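Local coordinates for CrtC domain-containing protein (Fusarium vanettenii 77-13-4, PDB 7A0Q) that probably adds water to the plant phytoalexin kievitone, helping the fungus to detoxify this host defence compound, at residues S33-T38 and Y45-S50; L178-T183 and Q223-S228; A250-A255 and L289-F294. All coordinates share one frame; numbering follows the deposited sequence.

Contact 1: S33-T38 and Y45-S50; sequences SKTTGT and YGLSES
L47 pushes one methyl into the notch between the side chains of T35 and T36, and nearly everything that joins these two loops passes through it. The CD1 methyl lies 3.6 Å from T36 CG2 and 3.7 Å from T35 CG2, so one carbon meets two methyl groups. L47 is modelled in two conformers, and these distances hold for one of them.

Threonine suits both places because each has a methyl to give to the packing and a hydroxyl for the chain around it. In T35, CG2 is anti to the backbone N, which directs it at the leucine, while OG1 bonds to A153 O. T36 turns its hydroxyl in between its own N and carbonyl carbon (chi1 45°), leaving CG2 to pass alongside L47, and OG1 makes a weak bond to N39. The other leucine methyl, CD2, meets the edge of the Y45 ring in its plane.

Behind L47 the backbone coils into a single turn with helical angles. S50 N donates to L47 O at 3.0 Å, and S50 OG reaches back to G46 O at 2.7 Å, tilted 27° from the carbonyl plane, so a buried hydroxyl is satisfied within the turn. G46, without a side chain, leaves space for the E49 carboxylate to fold back over it.

L47 and S50 also rest on F176; S48 OG hydrogen-bonds to D131 O and S48 O to N132 ND2. The arrangement is a loop-to-loop apolar contact, in which the irregular N-terminal segment before strand 58-66 is laid against strand 171-189 of the CrtC-type lipocalin fold.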
loop_
_atom_site.group_PDB
_atom_site.type_symbol
_atom_site.label_atom_id
_atom_site.label_comp_id
_atom_site.label_asym_id
_atom_site.label_seq_id
_atom_site.Cartn_x
_atom_site.Cartn_y
_atom_site.Cartn_z
ATOM N N SER A 33 -5.629 16.765 8.080
ATOM C CA SER A 33 -6.876 16.491 8.777
ATOM C C SER A 33 -6.624 15.563 9.961
ATOM O O SER A 33 -5.506 15.092 10.194
ATOM C CB SER A 33 -7.906 15.880 7.823
ATOM O OG SER A 33 -7.279 15.009 6.904
ATOM N N LYS A 34 -7.691 15.296 10.707
ATOM C CA LYS A 34 -7.620 14.399 11.852
ATOM C C LYS A 34 -7.775 12.957 11.382
ATOM O O LYS A 34 -8.574 12.671 10.487
ATOM C CB LYS A 34 -8.704 14.747 12.874
ATOM C CG LYS A 34 -8.769 16.247 13.195
ATOM C CD LYS A 34 -7.400 16.753 13.648
ATOM C CE LYS A 34 -7.484 17.536 14.951
ATOM N NZ LYS A 34 -6.308 17.273 15.826
ATOM N N THR A 35 -7.036 12.043 12.018
ATOM C CA THR A 35 -6.911 10.673 11.506
ATOM C C THR A 35 -8.243 9.926 11.532
ATOM O O THR A 35 -8.568 9.181 10.594
ATOM C CB THR A 35 -5.858 9.904 12.315
ATOM O OG1 THR A 35 -4.717 10.743 12.557
ATOM C CG2 THR A 35 -5.398 8.672 11.557
ATOM N N THR A 36 -9.021 10.081 12.598
ATOM C CA THR A 36 -10.294 9.388 12.717
ATOM C C THR A 36 -11.476 10.330 12.546
ATOM O O THR A 36 -12.620 9.928 12.783
ATOM C CB THR A 36 -10.379 8.648 14.059
ATOM O OG1 THR A 36 -9.913 9.504 15.109
ATOM C CG2 THR A 36 -9.508 7.392 14.022
ATOM N N GLY A 37 -11.215 11.575 12.151
ATOM C CA GLY A 37 -12.279 12.506 11.813
ATOM C C GLY A 37 -13.208 12.766 12.980
ATOM O O GLY A 37 -12.784 13.078 14.095
ATOM N N THR A 38 -14.503 12.623 12.732
ATOM C CA THR A 38 -15.501 12.852 13.765
ATOM C C THR A 38 -15.655 11.683 14.736
ATOM O O THR A 38 -16.307 11.852 15.776
ATOM C CB THR A 38 -16.858 13.127 13.117
ATOM O OG1 THR A 38 -17.299 11.930 12.470
ATOM C CG2 THR A 38 -16.756 14.236 12.080
ATOM N N TYR A 45 -11.911 -1.042 15.858
ATOM C CA TYR A 45 -10.681 -0.994 16.648
ATOM C C TYR A 45 -10.244 0.449 16.849
ATOM O O TYR A 45 -10.709 1.371 16.169
ATOM C CB TYR A 45 -9.548 -1.800 15.989
ATOM C CG TYR A 45 -9.447 -1.628 14.499
ATOM C CD1 TYR A 45 -9.011 -0.437 13.940
ATOM C CD2 TYR A 45 -9.812 -2.659 13.636
ATOM C CE1 TYR A 45 -8.924 -0.271 12.567
ATOM C CE2 TYR A 45 -9.730 -2.508 12.280
ATOM C CZ TYR A 45 -9.293 -1.318 11.740
ATOM O OH TYR A 45 -9.199 -1.163 10.378
ATOM N N GLY A 46 -9.348 0.629 17.819
ATOM C CA GLY A 46 -8.559 1.859 17.916
ATOM C C GLY A 46 -7.317 1.721 17.051
ATOM O O GLY A 46 -6.666 0.679 17.040
ATOM N N LEU A 47 -7.010 2.784 16.308
ATOM C CA LEU A 47 -5.843 2.756 15.431
ATOM C C LEU A 47 -4.560 2.574 16.228
ATOM O O LEU A 47 -3.722 1.727 15.896
ATOM C CB LEU A 47 -5.771 4.032 14.598
ATOM C CG LEU A 47 -6.999 4.314 13.737
ATOM C CD1 LEU A 47 -6.728 5.427 12.733
ATOM C CD2 LEU A 47 -7.450 3.040 13.009
ATOM N N SER A 48 -4.384 3.385 17.277
ATOM C CA SER A 48 -3.119 3.389 18.009
ATOM C C SER A 48 -2.823 2.018 18.597
ATOM O O SER A 48 -1.689 1.523 18.523
ATOM C CB SER A 48 -3.177 4.439 19.127
ATOM O OG SER A 48 -3.261 5.757 18.609
ATOM N N GLU A 49 -3.845 1.390 19.180
ATOM C CA GLU A 49 -3.722 0.091 19.825
ATOM C C GLU A 49 -3.494 -1.036 18.824
ATOM O O GLU A 49 -3.079 -2.132 19.218
ATOM C CB GLU A 49 -4.997 -0.195 20.625
ATOM C CG GLU A 49 -5.259 0.742 21.821
ATOM C CD GLU A 49 -5.785 2.140 21.454
ATOM O OE1 GLU A 49 -6.169 2.391 20.293
ATOM O OE2 GLU A 49 -5.831 3.002 22.359
ATOM N N SER A 50 -3.789 -0.798 17.551
ATOM C CA SER A 50 -3.629 -1.793 16.500
ATOM C C SER A 50 -2.228 -1.812 15.901
ATOM O O SER A 50 -1.914 -2.701 15.097
ATOM C CB SER A 50 -4.641 -1.507 15.395
ATOM O OG SER A 50 -5.940 -1.697 15.915
#

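Contact 2: L178-T183 and Q223-S228; sequences LPSAKT and QLHIPS
Q223 OE1 is held by two donors, H225 NE2 at 2.8 Å and Y64 OH, and the first of these steadies the imidazole that touches P179 across the contact. The bond from NE2 is almost straight at 165°; the oxygen is in the ring plane and receives it on a lone pair. Because CG of H225 is anti to the carbonyl carbon (chi1 -55°), the imidazole leans back over its own strand to the glutamine two residues earlier. ND1 pairs with K232 NZ, so both ring nitrogens are engaged, which fixes the rotation of the ring. The amide suits its place by serving two kinds of partner, for Q223 NE2 bonds to S62 OG.

Across the contact H225 CE1 comes within 3.4 Å of P179 O, which also accepts a hydrogen bond from H202 ND1. The carbonyl oxygen lies at the edge of the imidazole, near the ring plane, where a polarised C-H can rest against it. P179 also offers its ring, with CB 4.3 Å from H225 CE1. S180 OG lies near the same edge but is too distant from H225 ND1 to bond, and S180 has a second conformer.

Aromatic rings surround H225, Y336 at a small angle to it and W204 roughly perpendicular. This buried network lies at the interface between the two lipocalin-like halves of the CrtC-type fold, where strand 171-189, turning its corner at S180, meets strand 218-225 of the eight-stranded barrel of the C-terminal half.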
loop_
_atom_site.group_PDB
_atom_site.type_symbol
_atom_site.label_atom_id
_atom_site.label_comp_id
_atom_site.label_asym_id
_atom_site.label_seq_id
_atom_site.Cartn_x
_atom_site.Cartn_y
_atom_site.Cartn_z
ATOM N N LEU A 178 -3.929 4.986 5.852
ATOM C CA LEU A 178 -3.793 6.411 6.130
ATOM C C LEU A 178 -3.256 7.025 4.846
ATOM O O LEU A 178 -2.054 6.911 4.566
ATOM C CB LEU A 178 -2.831 6.650 7.299
ATOM C CG LEU A 178 -3.186 5.860 8.561
ATOM C CD1 LEU A 178 -2.155 6.034 9.680
ATOM C CD2 LEU A 178 -4.592 6.205 9.042
ATOM N N PRO A 179 -4.105 7.646 4.008
ATOM C CA PRO A 179 -3.749 7.804 2.582
ATOM C C PRO A 179 -2.752 8.898 2.226
ATOM O O PRO A 179 -1.968 8.722 1.286
ATOM C CB PRO A 179 -5.099 8.102 1.909
ATOM C CG PRO A 179 -6.123 7.782 2.912
ATOM C CD PRO A 179 -5.522 7.951 4.260
ATOM N N SER A 180 -2.755 10.010 2.958
ATOM C CA SER A 180 -2.024 11.204 2.539
ATOM C C SER A 180 -1.282 11.826 3.714
ATOM O O SER A 180 -1.399 13.023 3.994
ATOM C CB SER A 180 -2.984 12.211 1.907
ATOM O OG SER A 180 -3.503 11.698 0.698
ATOM N N ALA A 181 -0.487 11.009 4.402
ATOM C CA ALA A 181 0.241 11.469 5.577
ATOM C C ALA A 181 1.363 12.429 5.196
ATOM O O ALA A 181 2.082 12.211 4.218
ATOM C CB ALA A 181 0.839 10.271 6.328
ATOM N N LYS A 182 1.508 13.493 5.983
ATOM C CA LYS A 182 2.648 14.394 5.828
ATOM C C LYS A 182 3.951 13.619 5.972
ATOM O O LYS A 182 4.117 12.832 6.904
ATOM C CB LYS A 182 2.567 15.516 6.868
ATOM C CG LYS A 182 3.665 16.561 6.747
ATOM C CD LYS A 182 3.496 17.650 7.802
ATOM C CE LYS A 182 4.695 18.601 7.766
ATOM N NZ LYS A 182 4.629 19.648 8.826
ATOM N N THR A 183 4.883 13.858 5.047
ATOM C CA THR A 183 6.092 13.063 4.899
ATOM C C THR A 183 7.331 13.949 4.912
ATOM O O THR A 183 7.368 14.978 4.238
ATOM C CB THR A 183 6.029 12.288 3.579
ATOM O OG1 THR A 183 4.815 11.523 3.544
ATOM C CG2 THR A 183 7.222 11.376 3.424
ATOM N N GLN A 223 -4.676 0.925 -4.796
ATOM C CA GLN A 223 -4.661 2.092 -3.922
ATOM C C GLN A 223 -4.713 3.307 -4.838
ATOM O O GLN A 223 -3.746 3.572 -5.555
ATOM C CB GLN A 223 -3.389 2.091 -3.076
ATOM C CG GLN A 223 -3.232 3.326 -2.215
ATOM C CD GLN A 223 -1.785 3.714 -1.980
ATOM O OE1 GLN A 223 -1.419 4.876 -2.158
ATOM N NE2 GLN A 223 -0.955 2.754 -1.555
ATOM N N LEU A 224 -5.827 4.042 -4.837
ATOM C CA LEU A 224 -6.032 5.087 -5.838
ATOM C C LEU A 224 -6.231 6.465 -5.216
ATOM O O LEU A 224 -6.952 6.621 -4.221
ATOM C CB LEU A 224 -7.228 4.764 -6.742
ATOM C CG LEU A 224 -7.215 3.371 -7.380
ATOM C CD1 LEU A 224 -8.483 3.161 -8.211
ATOM C CD2 LEU A 224 -5.935 3.125 -8.215
ATOM N N HIS A 225 -5.627 7.467 -5.854
ATOM C CA HIS A 225 -5.778 8.878 -5.506
ATOM C C HIS A 225 -6.331 9.637 -6.706
ATOM O O HIS A 225 -5.908 9.399 -7.841
ATOM C CB HIS A 225 -4.440 9.506 -5.096
ATOM C CG HIS A 225 -3.755 8.776 -3.985
ATOM N ND1 HIS A 225 -3.806 9.198 -2.675
ATOM C CD2 HIS A 225 -3.057 7.616 -3.984
ATOM C CE1 HIS A 225 -3.139 8.344 -1.913
ATOM N NE2 HIS A 225 -2.687 7.368 -2.684
ATOM N N ILE A 226 -7.281 10.535 -6.448
ATOM C CA ILE A 226 -7.848 11.402 -7.485
ATOM C C ILE A 226 -7.611 12.844 -7.049
ATOM O O ILE A 226 -8.412 13.405 -6.286
ATOM C CB ILE A 226 -9.339 11.109 -7.720
ATOM C CG1 ILE A 226 -9.522 9.641 -8.111
ATOM C CG2 ILE A 226 -9.904 12.034 -8.818
ATOM C CD1 ILE A 226 -10.978 9.182 -8.168
ATOM N N PRO A 227 -6.513 13.465 -7.491
ATOM C CA PRO A 227 -6.087 14.757 -6.915
ATOM C C PRO A 227 -7.129 15.867 -6.920
ATOM O O PRO A 227 -7.066 16.747 -6.051
ATOM C CB PRO A 227 -4.876 15.129 -7.780
ATOM C CG PRO A 227 -4.296 13.804 -8.185
ATOM C CD PRO A 227 -5.467 12.853 -8.329
ATOM N N SER A 228 -8.084 15.869 -7.839
ATOM C CA SER A 228 -9.067 16.949 -7.745
ATOM C C SER A 228 -10.067 16.768 -6.599
ATOM O O SER A 228 -10.932 17.634 -6.413
ATOM C CB SER A 228 -9.815 17.083 -9.070
ATOM O OG SER A 228 -10.476 15.873 -9.412
#

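Contact 3: A250-A255 and L289-F294; sequences ATIRGA and LKISGF
Strands 245-253 and 282-291 are not hydrogen-bonded to each other: strand 259-275 runs between them, and their backbones come nearest at A250 and I291, with CA atoms 7.2 Å apart, before segment 289-294 leaves its strand in a turn. What bridges the gap is apolar side chains reaching over the middle strand.

I252 does most of this work. Its CD1 methyl stands over the F294 ring, 3.6 Å from the centroid and only 8° off the ring normal, a nearly centred CH-pi contact. CG1 of I252 is anti to the carbonyl carbon and chi2 is extended (-179°), so the side chain reaches out at full length to meet the ring coming from the opposite direction. The same methyl lies 4.2 Å from I291 CG2, while I291 CD1 rests 4.1 Å from A250 CB; the small alanine leaves room for this longer branch.

Strands two apart that touch in this way belong to the curled wall of the eight-stranded antiparallel lipocalin barrel, whose concave side probably receives these residues, with I233 and L262 beside them. The opposite side of strand 245-253 faces the N-terminal part of the chain: R253 NH2 forms a salt bridge with E31, R253 NH1 bonds to G156 O, and T251 OG1 bonds to G161 N.

F294 is brought to the isoleucine by a type II beta turn, I291 to F294, closed by F294 N to I291 O at 2.9 Å. G293 suits its third position, where phi is positive (78°). Y231 and H329 meet the F294 ring edge-to-face.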
loop_
_atom_site.group_PDB
_atom_site.type_symbol
_atom_site.label_atom_id
_atom_site.label_comp_id
_atom_site.label_asym_id
_atom_site.label_seq_id
_atom_site.Cartn_x
_atom_site.Cartn_y
_atom_site.Cartn_z
ATOM N N ALA A 250 -14.537 -2.148 -3.601
ATOM C CA ALA A 250 -13.757 -0.987 -3.205
ATOM C C ALA A 250 -14.325 -0.421 -1.916
ATOM O O ALA A 250 -15.548 -0.352 -1.744
ATOM C CB ALA A 250 -13.773 0.091 -4.306
ATOM N N THR A 251 -13.421 -0.019 -1.013
ATOM C CA THR A 251 -13.749 0.901 0.066
ATOM C C THR A 251 -13.238 2.271 -0.353
ATOM O O THR A 251 -12.060 2.428 -0.680
ATOM C CB THR A 251 -13.119 0.488 1.397
ATOM O OG1 THR A 251 -13.478 -0.867 1.719
ATOM C CG2 THR A 251 -13.606 1.423 2.507
ATOM N N ILE A 252 -14.131 3.243 -0.391
ATOM C CA ILE A 252 -13.776 4.584 -0.822
ATOM C C ILE A 252 -14.038 5.529 0.333
ATOM O O ILE A 252 -15.172 5.636 0.807
ATOM C CB ILE A 252 -14.570 5.013 -2.063
ATOM C CG1 ILE A 252 -14.366 3.997 -3.193
ATOM C CG2 ILE A 252 -14.164 6.450 -2.448
ATOM C CD1 ILE A 252 -15.104 4.343 -4.485
ATOM N N ARG A 253 -12.987 6.207 0.794
ATOM C CA ARG A 253 -13.144 7.271 1.768
ATOM C C ARG A 253 -13.296 8.578 1.010
ATOM O O ARG A 253 -12.462 8.902 0.164
ATOM C CB ARG A 253 -11.941 7.333 2.709
ATOM C CG ARG A 253 -12.103 8.349 3.834
ATOM C CD ARG A 253 -10.796 9.138 4.038
ATOM N NE ARG A 253 -10.600 10.152 3.002
ATOM C CZ ARG A 253 -9.517 10.929 2.904
ATOM N NH1 ARG A 253 -8.505 10.807 3.765
ATOM N NH2 ARG A 253 -9.439 11.833 1.936
ATOM N N GLY A 254 -14.370 9.299 1.290
ATOM C CA GLY A 254 -14.587 10.607 0.714
ATOM C C GLY A 254 -14.290 11.717 1.702
ATOM O O GLY A 254 -13.391 11.611 2.548
ATOM N N ALA A 255 -15.045 12.805 1.578
ATOM C CA ALA A 255 -14.972 13.906 2.520
ATOM C C ALA A 255 -15.785 13.591 3.771
ATOM O O ALA A 255 -16.705 12.771 3.754
ATOM C CB ALA A 255 -15.488 15.194 1.871
ATOM N N LEU A 289 -11.409 -1.036 -14.178
ATOM C CA LEU A 289 -12.280 -1.209 -13.022
ATOM C C LEU A 289 -13.575 -0.463 -13.278
ATOM O O LEU A 289 -13.553 0.700 -13.689
ATOM C CB LEU A 289 -11.644 -0.675 -11.737
ATOM C CG LEU A 289 -10.339 -1.314 -11.267
ATOM C CD1 LEU A 289 -9.699 -0.461 -10.170
ATOM C CD2 LEU A 289 -10.566 -2.729 -10.769
ATOM N N LYS A 290 -14.692 -1.122 -13.018
ATOM C CA LYS A 290 -16.008 -0.494 -13.048
ATOM C C LYS A 290 -16.531 -0.582 -11.620
ATOM O O LYS A 290 -16.889 -1.671 -11.170
ATOM C CB LYS A 290 -16.919 -1.226 -14.029
ATOM C CG LYS A 290 -18.355 -0.783 -14.059
ATOM C CD LYS A 290 -18.991 -1.142 -15.396
ATOM C CE LYS A 290 -20.248 -0.334 -15.634
ATOM N NZ LYS A 290 -20.044 1.083 -15.229
ATOM N N ILE A 291 -16.539 0.532 -10.889
ATOM C CA ILE A 291 -16.982 0.535 -9.494
ATOM C C ILE A 291 -18.457 0.931 -9.454
ATOM O O ILE A 291 -18.821 2.044 -9.854
ATOM C CB ILE A 291 -16.118 1.467 -8.627
ATOM C CG1 ILE A 291 -14.643 1.059 -8.748
ATOM C CG2 ILE A 291 -16.582 1.392 -7.162
ATOM C CD1 ILE A 291 -13.656 1.977 -7.989
ATOM N N SER A 292 -19.297 0.018 -8.953
ATOM C CA SER A 292 -20.747 0.126 -9.098
ATOM C C SER A 292 -21.266 1.422 -8.499
ATOM O O SER A 292 -21.058 1.698 -7.311
ATOM C CB SER A 292 -21.435 -1.065 -8.432
ATOM O OG SER A 292 -22.838 -1.070 -8.688
ATOM N N GLY A 293 -21.956 2.207 -9.324
ATOM C CA GLY A 293 -22.563 3.441 -8.881
ATOM C C GLY A 293 -21.607 4.600 -8.721
ATOM O O GLY A 293 -22.043 5.691 -8.330
ATOM N N PHE A 294 -20.321 4.408 -9.019
ATOM C CA PHE A 294 -19.300 5.407 -8.722
ATOM C C PHE A 294 -18.554 5.867 -9.966
ATOM O O PHE A 294 -18.530 7.070 -10.245
ATOM C CB PHE A 294 -18.321 4.845 -7.677
ATOM C CG PHE A 294 -17.309 5.848 -7.196
ATOM C CD1 PHE A 294 -17.656 6.805 -6.252
ATOM C CD2 PHE A 294 -16.011 5.843 -7.687
ATOM C CE1 PHE A 294 -16.732 7.734 -5.809
ATOM C CE2 PHE A 294 -15.081 6.769 -7.244
ATOM C CZ PHE A 294 -15.441 7.719 -6.303
#

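Along the chain the three contacts follow in series, each closing before the next opens. Contact 1 belongs to the irregular N-terminal segment before strand 58-66, contact 2 joins the two lipocalin-like halves, and contact 3 lies wholly in the eight-stranded barrel of the C-terminal half. The centres of contacts 1 and 2 are about 16 Å apart, and T35 CG2 packs on L178 CD2 at 3.6 Å. Contacts 2 and 3, with centres about 15 Å apart, share that barrel and touch through P179 CG and R253 NH1 (3.9 Å). Contacts 1 and 3, centres about 21 Å apart, do not touch. Contact 2 thus connects the packing of the N-terminal segment with the barrel wall.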